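Local coordinates for protein glutathione transferase (Leptospira interrogans serovar Lai, PDB 3UBK) that probably acts as a glutathione transferase, binding glutathione and joining it to electrophilic substrates, at residues 200-203 / 204-207. Residues are numbered along the deposited sequence; the frame is centred on the assembly and turned at random.
Sequences LVEK and DKQI
E202 and K205, one turn apart on the same helix, form an i to i+3 salt bridge in which K205 NZ stands 2.9 Å from E202 OE2 and takes the syn lone pair of that oxygen. The two side chains run alongside each other and point the same way; K205 leaves the helix with CG anti to its own N (chi1 -180°) and bends at chi3 to bring the ammonium group to the carboxylate. The same spacing recurs on the solvent side, where K203 NZ donates to Q206 OE1 at 2.8 Å, tilted 25° from the amide carbonyl plane. Beneath these pairs runs the regular i to i+4 backbone ladder, from D204 N to L200 O (2.8 Å) through to I207 N to K203 O (2.9 Å). All of this lies on helix 196-213, in the all-helical C-terminal domain of the glutathione transferase fold. Its inner face packs within that domain and against the thioredoxin-like N-terminal one: V201 sits on helix 13-25, K205 touches both N16 of that helix and S163 of helix 153-169, and E202 lies against helix 153-169. D204 also reaches across the domain boundary, its OD2 forming a salt bridge with K19 and a hydrogen bond with a glycerol probably from the crystallisation liquor. On the exposed side, the aliphatic part of K203 crosses I207 at about a right angle, with K203 CD 3.8 Å from I207 CG1.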
ATOM      1  N   LEU A 200     -15.629  18.590   8.415  1.00 29.83           N
ATOM      2  CA  LEU A 200     -16.137  18.834   7.059  1.00 30.39           C
ATOM      3  C   LEU A 200     -16.200  17.536   6.235  1.00 35.39           C
ATOM      4  O   LEU A 200     -17.174  17.273   5.510  1.00 29.36           O
ATOM      5  CB  LEU A 200     -15.264  19.874   6.340  1.00 32.24           C
ATOM      6  CG  LEU A 200     -15.711  20.269   4.931  1.00 43.63           C
ATOM      7  CD1 LEU A 200     -17.086  20.931   4.988  1.00 49.96           C
ATOM      8  CD2 LEU A 200     -14.699  21.199   4.268  1.00 46.50           C
ATOM      9  N   VAL A 201     -15.165  16.713   6.353  1.00 32.40           N
ATOM     10  CA  VAL A 201     -15.167  15.416   5.673  1.00 33.66           C
ATOM     11  C   VAL A 201     -16.377  14.563   6.107  1.00 31.79           C
ATOM     12  O   VAL A 201     -17.083  13.994   5.263  1.00 33.05           O
ATOM     13  CB  VAL A 201     -13.839  14.663   5.909  1.00 35.56           C
ATOM     14  CG1 VAL A 201     -13.979  13.193   5.541  1.00 36.54           C
ATOM     15  CG2 VAL A 201     -12.715  15.338   5.097  1.00 30.91           C
ATOM     16  N   GLU A 202     -16.611  14.485   7.411  1.00 34.12           N
ATOM     17  CA  GLU A 202     -17.786  13.784   7.951  1.00 38.07           C
ATOM     18  C   GLU A 202     -19.087  14.400   7.441  1.00 44.14           C
ATOM     19  O   GLU A 202     -20.033  13.687   7.087  1.00 38.46           O
ATOM     20  CB  GLU A 202     -17.781  13.830   9.477  1.00 42.35           C
ATOM     21  CG  GLU A 202     -16.777  12.890  10.099  1.00 44.45           C
ATOM     22  CD  GLU A 202     -17.095  11.441   9.786  1.00 51.57           C
ATOM     23  OE1 GLU A 202     -17.938  10.843  10.494  1.00 57.52           O
ATOM     24  OE2 GLU A 202     -16.504  10.899   8.830  1.00 48.09           O
ATOM     25  N   LYS A 203     -19.130  15.729   7.404  1.00 39.56           N
ATOM     26  CA  LYS A 203     -20.309  16.428   6.924  1.00 39.99           C
ATOM     27  C   LYS A 203     -20.611  16.150   5.446  1.00 38.94           C
ATOM     28  O   LYS A 203     -21.754  15.840   5.088  1.00 36.85           O
ATOM     29  CB  LYS A 203     -20.174  17.928   7.179  1.00 39.72           C
ATOM     30  CG  LYS A 203     -21.225  18.776   6.469  1.00 46.09           C
ATOM     31  CD  LYS A 203     -22.630  18.374   6.873  1.00 49.36           C
ATOM     32  CE  LYS A 203     -22.778  18.258   8.374  1.00 45.14           C
ATOM     33  NZ  LYS A 203     -24.197  17.992   8.755  1.00 52.77           N
ATOM     34  N   ASP A 204     -19.602  16.269   4.578  1.00 34.29           N
ATOM     35  CA  ASP A 204     -19.804  15.984   3.154  1.00 31.54           C
ATOM     36  C   ASP A 204     -20.258  14.531   2.937  1.00 36.30           C
ATOM     37  O   ASP A 204     -21.064  14.243   2.045  1.00 33.87           O
ATOM     38  CB  ASP A 204     -18.539  16.259   2.346  1.00 32.59           C
ATOM     39  CG  ASP A 204     -18.332  17.746   2.063  1.00 40.98           C
ATOM     40  OD1 ASP A 204     -19.291  18.535   2.202  1.00 39.91           O
ATOM     41  OD2 ASP A 204     -17.203  18.127   1.696  1.00 42.62           O
ATOM     42  N   LYS A 205     -19.732  13.629   3.755  1.00 34.55           N
ATOM     43  CA  LYS A 205     -20.084  12.217   3.677  1.00 39.52           C
ATOM     44  C   LYS A 205     -21.555  12.063   4.045  1.00 39.12           C
ATOM     45  O   LYS A 205     -22.311  11.385   3.355  1.00 41.31           O
ATOM     46  CB  LYS A 205     -19.209  11.395   4.631  1.00 36.99           C
ATOM     47  CG  LYS A 205     -19.508   9.888   4.615  1.00 41.90           C
ATOM     48  CD  LYS A 205     -18.358   9.038   5.190  1.00 45.07           C
ATOM     49  CE  LYS A 205     -18.067   9.356   6.655  1.00 61.32           C
ATOM     50  NZ  LYS A 205     -16.906   8.565   7.225  1.00 51.89           N
ATOM     51  N   GLN A 206     -21.949  12.724   5.128  1.00 39.03           N
ATOM     52  CA  GLN A 206     -23.325  12.684   5.614  1.00 41.22           C
ATOM     53  C   GLN A 206     -24.331  13.257   4.619  1.00 43.23           C
ATOM     54  O   GLN A 206     -25.390  12.668   4.385  1.00 42.52           O
ATOM     55  CB  GLN A 206     -23.431  13.426   6.938  1.00 42.13           C
ATOM     56  CG  GLN A 206     -24.656  13.050   7.749  1.00 52.18           C
ATOM     57  CD  GLN A 206     -25.102  14.173   8.640  1.00 53.55           C
ATOM     58  OE1 GLN A 206     -25.050  15.336   8.247  1.00 51.35           O
ATOM     59  NE2 GLN A 206     -25.532  13.841   9.852  1.00 64.34           N
ATOM     60  N   ILE A 207     -24.003  14.405   4.033  1.00 37.39           N
ATOM     61  CA  ILE A 207     -24.877  15.044   3.064  1.00 35.30           C
ATOM     62  C   ILE A 207     -25.199  14.108   1.903  1.00 40.83           C
ATOM     63  O   ILE A 207     -26.358  13.980   1.493  1.00 39.83           O
ATOM     64  CB  ILE A 207     -24.223  16.330   2.493  1.00 35.97           C
ATOM     65  CG1 ILE A 207     -24.190  17.450   3.541  1.00 42.99           C
ATOM     66  CG2 ILE A 207     -24.929  16.793   1.244  1.00 30.49           C
ATOM     67  CD1 ILE A 207     -23.262  18.600   3.136  1.00 35.19           C
TER